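PDB 3WD6: omega-class glutathione S-transferase from Bombyx mori, which binds glutathione and probably catalyses glutathione transfer and the glutathione-dependent reduction of dehydroascorbate. Local coordinates for residues E124-A127 against P128-L132; I158-Q161 against L162-R165; E146-A149 against A150-A154. One frame throughout, in Å; residues are numbered along the deposited sequence.

One break between helices and two stretches of a single helix, from one domain, illustrate how a side chain's role follows its place in the fold. Contact 1 lies where helix 113-125 gives way to helix 127-138, partly buried, its Gln130 side chain about 7 Å from the bound glutathione. Contacts 2 and 3 are two stretches of helix 145-165 whose centres are about 17 Å apart; contact 3 is a surface contact, contact 2 partly buried. Contact 1 touches both, most closely contact 3, where Ala125 O meets Ala154 CB at 3.5 Å. Neutral polar groups bind one another in contact 1, charges and water mark contact 2, and contact 3 turns on a histidine bonded to the backbone.

Contact 1 (E124-A127 against P128-L132); sequences EASA and PIQSL
Ser126 and Gln130, one helical turn apart, meet through their side chains as well as their backbones. Gln130 NE2 gives a hydrogen to Ser126 OG at 2.9 Å, and the hydroxyl lies only 5° out of the amide plane. Beneath this bond Ser126 O receives the backbone N-H of Gln130 in a nearly straight bond (3.0 Å, 167°) and, weakly, that of Ile129. Gln130 CG rests on the same carbonyl oxygen, 3.3 Å from Ser126 O. With CG beside the backbone N (chi1 -58°) and the chain extended beyond it, the glutamine runs back past the start of helix 127-138 to the serine in the break.

One residue on, Ala127 O takes the N-H of Ser131 at 2.7 Å. Pro128 has no N-H to offer; instead its ring fills the side of the turn, with Pro128 CD 3.3 Å from Ala125 O. The second shell fixes both polar ends. Ser126 OG is also hydrogen-bonded to Val123 O, and Gln130 OE1 is bonded to the hydroxyl of Tyr40, which lines the glutathione pocket. The side chain of Gln130 lies about 7 Å from the bound glutathione. Trp185 of helix 177-189 touches both Ile129 and Gln130. The whole is a helix-to-helix break with a proline in the first turn of the new helix, set in the helical domain of a glutathione transferase beside its glutathione site.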
ATOM      1  N   GLU A 124     -11.060  -5.824  -3.068  1.00 21.34           N
ATOM      2  CA  GLU A 124     -11.560  -6.660  -1.962  1.00 22.12           C
ATOM      3  C   GLU A 124     -10.992  -8.044  -2.084  1.00 19.55           C
ATOM      4  O   GLU A 124     -10.620  -8.649  -1.083  1.00 21.01           O
ATOM      5  CB  GLU A 124     -13.093  -6.798  -1.971  1.00 25.24           C
ATOM      6  CG  GLU A 124     -13.835  -6.147  -0.807  1.00 28.91           C
ATOM      7  CD  GLU A 124     -13.281  -6.508   0.586  1.00 29.63           C
ATOM      8  OE1 GLU A 124     -13.357  -7.704   0.985  1.00 24.69           O
ATOM      9  OE2 GLU A 124     -12.800  -5.571   1.290  1.00 25.51           O
ATOM     10  N   ALA A 125     -10.939  -8.551  -3.312  1.00 18.99           N
ATOM     11  CA  ALA A 125     -10.332  -9.857  -3.556  1.00 20.97           C
ATOM     12  C   ALA A 125      -8.913 -10.000  -2.937  1.00 23.64           C
ATOM     13  O   ALA A 125      -8.453 -11.125  -2.704  1.00 27.32           O
ATOM     14  CB  ALA A 125     -10.332 -10.200  -5.063  1.00 15.29           C
ATOM     15  N   SER A 126      -8.219  -8.900  -2.641  1.00 20.77           N
ATOM     16  CA  SER A 126      -6.888  -9.072  -2.039  1.00 23.93           C
ATOM     17  C   SER A 126      -6.856  -9.199  -0.495  1.00 24.09           C
ATOM     18  O   SER A 126      -5.773  -9.362   0.097  1.00 24.44           O
ATOM     19  CB  SER A 126      -5.918  -7.989  -2.497  1.00 19.32           C
ATOM     20  OG  SER A 126      -6.214  -6.747  -1.870  1.00 20.05           O
ATOM     21  N   ALA A 127      -8.017  -9.148   0.150  1.00 19.88           N
ATOM     22  CA  ALA A 127      -8.062  -9.275   1.617  1.00 25.68           C
ATOM     23  C   ALA A 127      -7.336 -10.524   2.168  1.00 27.40           C
ATOM     24  O   ALA A 127      -6.580 -10.423   3.143  1.00 24.84           O
ATOM     25  CB  ALA A 127      -9.505  -9.216   2.135  1.00 20.26           C
ATOM     26  N   PRO A 128      -7.563 -11.706   1.550  1.00 27.38           N
ATOM     27  CA  PRO A 128      -6.881 -12.933   2.002  1.00 27.98           C
ATOM     28  C   PRO A 128      -5.361 -12.806   1.927  1.00 28.46           C
ATOM     29  O   PRO A 128      -4.634 -13.411   2.735  1.00 29.34           O
ATOM     30  CB  PRO A 128      -7.367 -13.995   1.011  1.00 25.12           C
ATOM     31  CG  PRO A 128      -8.694 -13.491   0.562  1.00 28.04           C
ATOM     32  CD  PRO A 128      -8.550 -11.988   0.491  1.00 24.69           C
ATOM     33  N   ILE A 129      -4.883 -12.029   0.959  1.00 27.32           N
ATOM     34  CA  ILE A 129      -3.451 -11.764   0.840  1.00 27.28           C
ATOM     35  C   ILE A 129      -2.994 -10.855   1.979  1.00 26.12           C
ATOM     36  O   ILE A 129      -1.983 -11.114   2.635  1.00 25.53           O
ATOM     37  CB  ILE A 129      -3.124 -11.106  -0.510  1.00 26.92           C
ATOM     38  CG1 ILE A 129      -3.491 -12.062  -1.645  1.00 24.56           C
ATOM     39  CG2 ILE A 129      -1.636 -10.673  -0.562  1.00 23.90           C
ATOM     40  CD1 ILE A 129      -3.489 -11.420  -2.998  1.00 22.51           C
ATOM     41  N   GLN A 130      -3.743  -9.778   2.197  1.00 27.90           N
ATOM     42  CA  GLN A 130      -3.461  -8.858   3.286  1.00 24.96           C
ATOM     43  C   GLN A 130      -3.429  -9.649   4.574  1.00 26.65           C
ATOM     44  O   GLN A 130      -2.596  -9.411   5.435  1.00 30.58           O
ATOM     45  CB  GLN A 130      -4.543  -7.781   3.347  1.00 24.49           C
ATOM     46  CG  GLN A 130      -4.691  -6.958   2.044  1.00 24.29           C
ATOM     47  CD  GLN A 130      -5.949  -6.077   2.048  1.00 27.41           C
ATOM     48  OE1 GLN A 130      -6.328  -5.511   3.085  1.00 29.17           O
ATOM     49  NE2 GLN A 130      -6.604  -5.966   0.892  1.00 26.83           N
ATOM     50  N   SER A 131      -4.337 -10.610   4.685  1.00 30.13           N
ATOM     51  CA  SER A 131      -4.492 -11.415   5.896  1.00 33.94           C
ATOM     52  C   SER A 131      -3.328 -12.385   6.120  1.00 33.48           C
ATOM     53  O   SER A 131      -2.757 -12.445   7.208  1.00 37.39           O
ATOM     54  CB  SER A 131      -5.812 -12.191   5.838  1.00 30.48           C
ATOM     55  OG  SER A 131      -6.008 -12.901   7.043  1.00 38.70           O
ATOM     56  N   LEU A 132      -2.977 -13.146   5.093  1.00 31.18           N
ATOM     57  CA  LEU A 132      -1.857 -14.067   5.220  1.00 34.61           C
ATOM     58  C   LEU A 132      -0.577 -13.341   5.605  1.00 35.42           C
ATOM     59  O   LEU A 132       0.174 -13.828   6.460  1.00 36.37           O
ATOM     60  CB  LEU A 132      -1.626 -14.836   3.920  1.00 32.67           C
ATOM     61  CG  LEU A 132      -0.482 -15.843   4.048  1.00 34.17           C
ATOM     62  CD1 LEU A 132      -0.824 -16.893   5.107  1.00 39.04           C
ATOM     63  CD2 LEU A 132      -0.170 -16.503   2.718  1.00 33.47           C
TER

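Contact 2 (I158-Q161 against L162-R165); sequences IQEQ and LKNR
Glu160 and Lys163 carry the charged contact, their side chains lying side by side and pointing the same way. The salt bridge is long, 3.9 Å from Glu160 OE2 to Lys163 NZ, and the lysine's aliphatic chain also packs alongside the carboxylate, Lys163 CD coming to 3.8 Å from Glu160 OE1. The pairing depends on a bend: Glu160 CG stands anti to the backbone N (chi1 -164°), and the turn at chi2 then swings the carboxylate toward the following helical turn. Asn164 approaches the same carboxylate, but its amide plane stands 81° from that of Glu160 and oxygen faces oxygen, OD1 to OE2.

Water makes the second kind of link. A single molecule donates to Gln161 OE1 and accepts from Arg165 NH2 at 3.0 Å, sitting at the edge of the guanidinium, in its plane. It thus ties the two side chains together across one turn. The arginine's stem also leans on the backbone, with Arg165 CG 3.3 Å from Gln161 O.

Backbone bonds run i to i+4 throughout, from Leu162 N to Ile158 O and on to Arg165 N and Gln161 O; that between Asn164 N and Glu160 O is 2.7 Å long.

Around this last stretch of helix 145-165, Arg165 NH1 forms a salt bridge with Asp119 of helix 113-125 and a hydrogen bond to Leu170 O. Leu162 touches Tyr211 of helix 206-216, and the Gln159 amide bonds to Leu208 N of that helix and to Lys204 O just before it.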
ATOM      1  N   ILE A 158      -7.502 -12.862  -9.053  1.00 22.64           N
ATOM      2  CA  ILE A 158      -6.890 -11.656  -9.595  1.00 22.33           C
ATOM      3  C   ILE A 158      -6.230 -11.912 -10.959  1.00 21.04           C
ATOM      4  O   ILE A 158      -6.507 -11.205 -11.939  1.00 17.66           O
ATOM      5  CB  ILE A 158      -5.915 -11.040  -8.597  1.00 20.60           C
ATOM      6  CG1 ILE A 158      -6.694 -10.631  -7.342  1.00 20.17           C
ATOM      7  CG2 ILE A 158      -5.217  -9.841  -9.223  1.00 17.35           C
ATOM      8  CD1 ILE A 158      -5.833 -10.068  -6.221  1.00 20.90           C
ATOM      9  N   GLN A 159      -5.389 -12.942 -11.026  1.00 22.96           N
ATOM     10  CA  GLN A 159      -4.802 -13.350 -12.293  1.00 22.19           C
ATOM     11  C   GLN A 159      -5.861 -13.549 -13.371  1.00 20.59           C
ATOM     12  O   GLN A 159      -5.687 -13.090 -14.500  1.00 21.23           O
ATOM     13  CB  GLN A 159      -3.989 -14.628 -12.135  1.00 22.41           C
ATOM     14  CG  GLN A 159      -3.126 -14.970 -13.347  1.00 19.91           C
ATOM     15  CD  GLN A 159      -2.105 -16.036 -13.003  1.00 23.92           C
ATOM     16  OE1 GLN A 159      -0.882 -15.854 -13.179  1.00 24.23           O
ATOM     17  NE2 GLN A 159      -2.598 -17.154 -12.495  1.00 19.04           N
ATOM     18  N   GLU A 160      -6.956 -14.222 -13.027  1.00 20.16           N
ATOM     19  CA  GLU A 160      -8.022 -14.457 -14.008  1.00 25.40           C
ATOM     20  C   GLU A 160      -8.645 -13.136 -14.516  1.00 24.05           C
ATOM     21  O   GLU A 160      -8.910 -12.987 -15.714  1.00 24.30           O
ATOM     22  CB  GLU A 160      -9.085 -15.431 -13.454  1.00 28.69           C
ATOM     23  CG  GLU A 160     -10.037 -16.044 -14.512  1.00 32.26           C
ATOM     24  CD  GLU A 160      -9.317 -16.947 -15.554  1.00 45.73           C
ATOM     25  OE1 GLU A 160      -8.206 -17.473 -15.262  1.00 39.72           O
ATOM     26  OE2 GLU A 160      -9.869 -17.140 -16.674  1.00 47.37           O
ATOM     27  N   GLN A 161      -8.860 -12.176 -13.617  1.00 21.18           N
ATOM     28  CA  GLN A 161      -9.357 -10.881 -14.036  1.00 22.17           C
ATOM     29  C   GLN A 161      -8.410 -10.250 -15.066  1.00 24.06           C
ATOM     30  O   GLN A 161      -8.855  -9.734 -16.126  1.00 18.51           O
ATOM     31  CB  GLN A 161      -9.535  -9.961 -12.832  1.00 23.53           C
ATOM     32  CG  GLN A 161     -10.555 -10.463 -11.822  1.00 24.19           C
ATOM     33  CD  GLN A 161     -11.816 -10.966 -12.492  1.00 26.45           C
ATOM     34  OE1 GLN A 161     -12.449 -10.250 -13.272  1.00 26.52           O
ATOM     35  NE2 GLN A 161     -12.170 -12.216 -12.221  1.00 25.32           N
ATOM     36  N   LEU A 162      -7.107 -10.305 -14.763  1.00 22.30           N
ATOM     37  CA  LEU A 162      -6.096  -9.802 -15.686  1.00 20.41           C
ATOM     38  C   LEU A 162      -6.160 -10.597 -16.992  1.00 22.59           C
ATOM     39  O   LEU A 162      -6.209 -10.025 -18.094  1.00 23.88           O
ATOM     40  CB  LEU A 162      -4.700  -9.866 -15.050  1.00 24.60           C
ATOM     41  CG  LEU A 162      -3.526  -9.151 -15.761  1.00 21.10           C
ATOM     42  CD1 LEU A 162      -3.750  -7.651 -15.870  1.00 17.36           C
ATOM     43  CD2 LEU A 162      -2.208  -9.417 -15.040  1.00 23.01           C
ATOM     44  N   LYS A 163      -6.197 -11.917 -16.882  1.00 22.04           N
ATOM     45  CA  LYS A 163      -6.293 -12.734 -18.081  1.00 24.20           C
ATOM     46  C   LYS A 163      -7.488 -12.326 -18.931  1.00 25.39           C
ATOM     47  O   LYS A 163      -7.346 -12.095 -20.134  1.00 28.74           O
ATOM     48  CB  LYS A 163      -6.400 -14.218 -17.735  1.00 29.93           C
ATOM     49  CG  LYS A 163      -6.373 -15.146 -18.960  1.00 31.12           C
ATOM     50  CD  LYS A 163      -6.467 -16.609 -18.522  1.00 37.12           C
ATOM     51  CE  LYS A 163      -6.514 -17.544 -19.717  1.00 44.64           C
ATOM     52  NZ  LYS A 163      -7.660 -18.493 -19.598  1.00 54.94           N
ATOM     53  N   ASN A 164      -8.664 -12.240 -18.319  1.00 22.33           N
ATOM     54  CA  ASN A 164      -9.852 -11.900 -19.086  1.00 24.35           C
ATOM     55  C   ASN A 164      -9.752 -10.531 -19.738  1.00 22.66           C
ATOM     56  O   ASN A 164     -10.149 -10.373 -20.878  1.00 27.62           O
ATOM     57  CB  ASN A 164     -11.134 -12.012 -18.235  1.00 26.05           C
ATOM     58  CG  ASN A 164     -11.490 -13.467 -17.908  1.00 34.25           C
ATOM     59  OD1 ASN A 164     -11.176 -14.388 -18.680  1.00 37.47           O
ATOM     60  ND2 ASN A 164     -12.132 -13.679 -16.757  1.00 32.30           N
ATOM     61  N   ARG A 165      -9.228  -9.542 -19.016  1.00 23.52           N
ATOM     62  CA  ARG A 165      -9.137  -8.182 -19.557  1.00 23.39           C
ATOM     63  C   ARG A 165      -8.105  -8.092 -20.687  1.00 19.53           C
ATOM     64  O   ARG A 165      -8.210  -7.242 -21.554  1.00 18.63           O
ATOM     65  CB  ARG A 165      -8.811  -7.177 -18.447  1.00 23.29           C
ATOM     66  CG  ARG A 165      -9.954  -6.969 -17.475  1.00 25.49           C
ATOM     67  CD  ARG A 165      -9.512  -6.370 -16.116  1.00 24.86           C
ATOM     68  NE  ARG A 165     -10.674  -6.181 -15.234  1.00 22.55           N
ATOM     69  CZ  ARG A 165     -10.900  -5.093 -14.497  1.00 24.70           C
ATOM     70  NH1 ARG A 165     -10.039  -4.077 -14.507  1.00 22.00           N
ATOM     71  NH2 ARG A 165     -11.981  -5.027 -13.735  1.00 23.25           N
TER
HETATM   72  O   HOH W   1     -12.991  -7.885 -14.021  1.00 31.48           O

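Contact 3 (E146-A149 against A150-A154); sequences EHVA and AYHKA
Val148 and His152 lie side by side one turn apart, and the carbonyl of the valine is gripped twice by the histidine. His152 N donates to Val148 O at 3.1 Å in the ordinary helical way. His152 ND1 donates to the same oxygen at 2.9 Å, but from the opposite face of the carbonyl plane, 49° out of it, and in a bent hydrogen bond (N-H...O 138°). The ring is brought there by a first torsion that sets CG beside the backbone N (chi1 -78°). At its edge, in the ring plane, Val148 CG1 packs 3.6 Å from His152 CE1, while Tyr151 CD2 lies over one face, offset toward the rim. Putting an alanine at His152 would probably cost Val148 O its second donor, leave Val148 CG1 without its ring-edge neighbour and take from Tyr151 CD2 the ring it lies against.

Tyr151 belongs to the close-packed side. Its ring meets Val148 O edge-on, at 3.7 Å from CD2, then leads inward to helix 127-138, where Leu132 lies against it; its hydroxyl is bonded to Val198 O. Buried Ala154 touches Ile129 of that same neighbouring helix.

The other side is looser. Glu146, Ala149 and Lys153 are exposed, and here the backbone does most of the work: Ala150 N to Glu146 O at 2.7 Å, and Lys153 N to Ala149 O at 2.9 Å. Lys153 merely rests its first carbons near Ala149 O before its chain bends away. At the start of the helix, Asn144 OD1 accepts the N-H of His147. Such a division, with Tyr151 and Ala154 turned to helix 127-138 and Glu146 and Lys153 on the outer side, is that of an amphipathic helix, here in the helical domain of the glutathione transferase fold.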
ATOM      1  N   GLU A 146      -6.069 -23.247   5.558  1.00 48.85           N
ATOM      2  CA  GLU A 146      -7.166 -22.445   5.017  1.00 49.73           C
ATOM      3  C   GLU A 146      -6.657 -21.065   4.590  1.00 46.62           C
ATOM      4  O   GLU A 146      -7.050 -20.549   3.545  1.00 45.19           O
ATOM      5  CB  GLU A 146      -8.281 -22.255   6.050  1.00 53.63           C
ATOM      6  CG  GLU A 146      -9.033 -23.514   6.430  1.00 62.91           C
ATOM      7  CD  GLU A 146     -10.158 -23.236   7.424  1.00 73.75           C
ATOM      8  OE1 GLU A 146      -9.856 -23.078   8.632  1.00 72.27           O
ATOM      9  OE2 GLU A 146     -11.339 -23.161   6.998  1.00 70.77           O
ATOM     10  N   HIS A 147      -5.815 -20.459   5.425  1.00 46.18           N
ATOM     11  CA  HIS A 147      -5.222 -19.168   5.120  1.00 44.09           C
ATOM     12  C   HIS A 147      -4.445 -19.283   3.821  1.00 40.01           C
ATOM     13  O   HIS A 147      -4.672 -18.518   2.881  1.00 36.63           O
ATOM     14  CB  HIS A 147      -4.285 -18.720   6.243  1.00 44.99           C
ATOM     15  CG  HIS A 147      -4.926 -18.709   7.594  1.00 50.28           C
ATOM     16  ND1 HIS A 147      -4.214 -18.895   8.761  1.00 53.03           N
ATOM     17  CD2 HIS A 147      -6.220 -18.549   7.966  1.00 54.34           C
ATOM     18  CE1 HIS A 147      -5.036 -18.842   9.793  1.00 51.56           C
ATOM     19  NE2 HIS A 147      -6.260 -18.634   9.338  1.00 55.88           N
ATOM     20  N   VAL A 148      -3.538 -20.250   3.767  1.00 36.12           N
ATOM     21  CA  VAL A 148      -2.757 -20.453   2.563  1.00 37.47           C
ATOM     22  C   VAL A 148      -3.646 -20.715   1.340  1.00 38.28           C
ATOM     23  O   VAL A 148      -3.416 -20.154   0.259  1.00 40.14           O
ATOM     24  CB  VAL A 148      -1.697 -21.561   2.734  1.00 41.54           C
ATOM     25  CG1 VAL A 148      -0.989 -21.852   1.398  1.00 38.52           C
ATOM     26  CG2 VAL A 148      -0.683 -21.155   3.795  1.00 36.84           C
ATOM     27  N   ALA A 149      -4.665 -21.549   1.503  1.00 36.94           N
ATOM     28  CA  ALA A 149      -5.580 -21.837   0.401  1.00 38.41           C
ATOM     29  C   ALA A 149      -6.383 -20.590  -0.035  1.00 37.61           C
ATOM     30  O   ALA A 149      -6.551 -20.336  -1.237  1.00 36.00           O
ATOM     31  CB  ALA A 149      -6.516 -22.981   0.779  1.00 37.30           C
ATOM     32  N   ALA A 150      -6.886 -19.828   0.937  1.00 32.35           N
ATOM     33  CA  ALA A 150      -7.658 -18.627   0.639  1.00 33.39           C
ATOM     34  C   ALA A 150      -6.811 -17.639  -0.172  1.00 31.66           C
ATOM     35  O   ALA A 150      -7.268 -17.046  -1.158  1.00 31.48           O
ATOM     36  CB  ALA A 150      -8.146 -17.983   1.928  1.00 26.60           C
ATOM     37  N   TYR A 151      -5.575 -17.471   0.272  1.00 28.42           N
ATOM     38  CA  TYR A 151      -4.592 -16.651  -0.402  1.00 30.98           C
ATOM     39  C   TYR A 151      -4.439 -17.062  -1.878  1.00 31.77           C
ATOM     40  O   TYR A 151      -4.443 -16.210  -2.775  1.00 28.73           O
ATOM     41  CB  TYR A 151      -3.275 -16.748   0.377  1.00 29.10           C
ATOM     42  CG  TYR A 151      -1.997 -16.450  -0.380  1.00 31.38           C
ATOM     43  CD1 TYR A 151      -1.604 -15.142  -0.655  1.00 26.72           C
ATOM     44  CD2 TYR A 151      -1.147 -17.485  -0.766  1.00 32.24           C
ATOM     45  CE1 TYR A 151      -0.418 -14.880  -1.330  1.00 29.87           C
ATOM     46  CE2 TYR A 151       0.045 -17.233  -1.435  1.00 30.28           C
ATOM     47  CZ  TYR A 151       0.404 -15.932  -1.717  1.00 30.89           C
ATOM     48  OH  TYR A 151       1.590 -15.685  -2.376  1.00 29.73           O
ATOM     49  N   HIS A 152      -4.332 -18.363  -2.130  1.00 31.92           N
ATOM     50  CA  HIS A 152      -4.232 -18.859  -3.501  1.00 32.26           C
ATOM     51  C   HIS A 152      -5.486 -18.613  -4.308  1.00 29.22           C
ATOM     52  O   HIS A 152      -5.405 -18.372  -5.516  1.00 31.90           O
ATOM     53  CB  HIS A 152      -3.870 -20.345  -3.538  1.00 33.97           C
ATOM     54  CG  HIS A 152      -2.424 -20.606  -3.277  1.00 34.23           C
ATOM     55  ND1 HIS A 152      -1.955 -21.039  -2.054  1.00 38.52           N
ATOM     56  CD2 HIS A 152      -1.337 -20.464  -4.072  1.00 33.44           C
ATOM     57  CE1 HIS A 152      -0.641 -21.171  -2.111  1.00 37.86           C
ATOM     58  NE2 HIS A 152      -0.242 -20.830  -3.325  1.00 37.79           N
ATOM     59  N   LYS A 153      -6.638 -18.704  -3.657  1.00 27.53           N
ATOM     60  CA  LYS A 153      -7.899 -18.376  -4.309  1.00 31.22           C
ATOM     61  C   LYS A 153      -7.833 -16.921  -4.710  1.00 30.28           C
ATOM     62  O   LYS A 153      -8.318 -16.527  -5.779  1.00 28.94           O
ATOM     63  CB  LYS A 153      -9.080 -18.552  -3.345  1.00 33.20           C
ATOM     64  CG  LYS A 153      -9.758 -19.919  -3.390  1.00 39.25           C
ATOM     65  CD  LYS A 153     -11.149 -19.867  -2.709  1.00 43.70           C
ATOM     66  CE  LYS A 153     -12.182 -19.156  -3.607  1.00 50.38           C
ATOM     67  NZ  LYS A 153     -13.453 -18.760  -2.918  1.00 49.98           N
ATOM     68  N   ALA A 154      -7.240 -16.126  -3.823  1.00 29.63           N
ATOM     69  CA  ALA A 154      -7.109 -14.699  -4.029  1.00 26.74           C
ATOM     70  C   ALA A 154      -6.281 -14.443  -5.288  1.00 25.39           C
ATOM     71  O   ALA A 154      -6.709 -13.711  -6.193  1.00 24.29           O
ATOM     72  CB  ALA A 154      -6.473 -14.047  -2.803  1.00 25.69           C
TER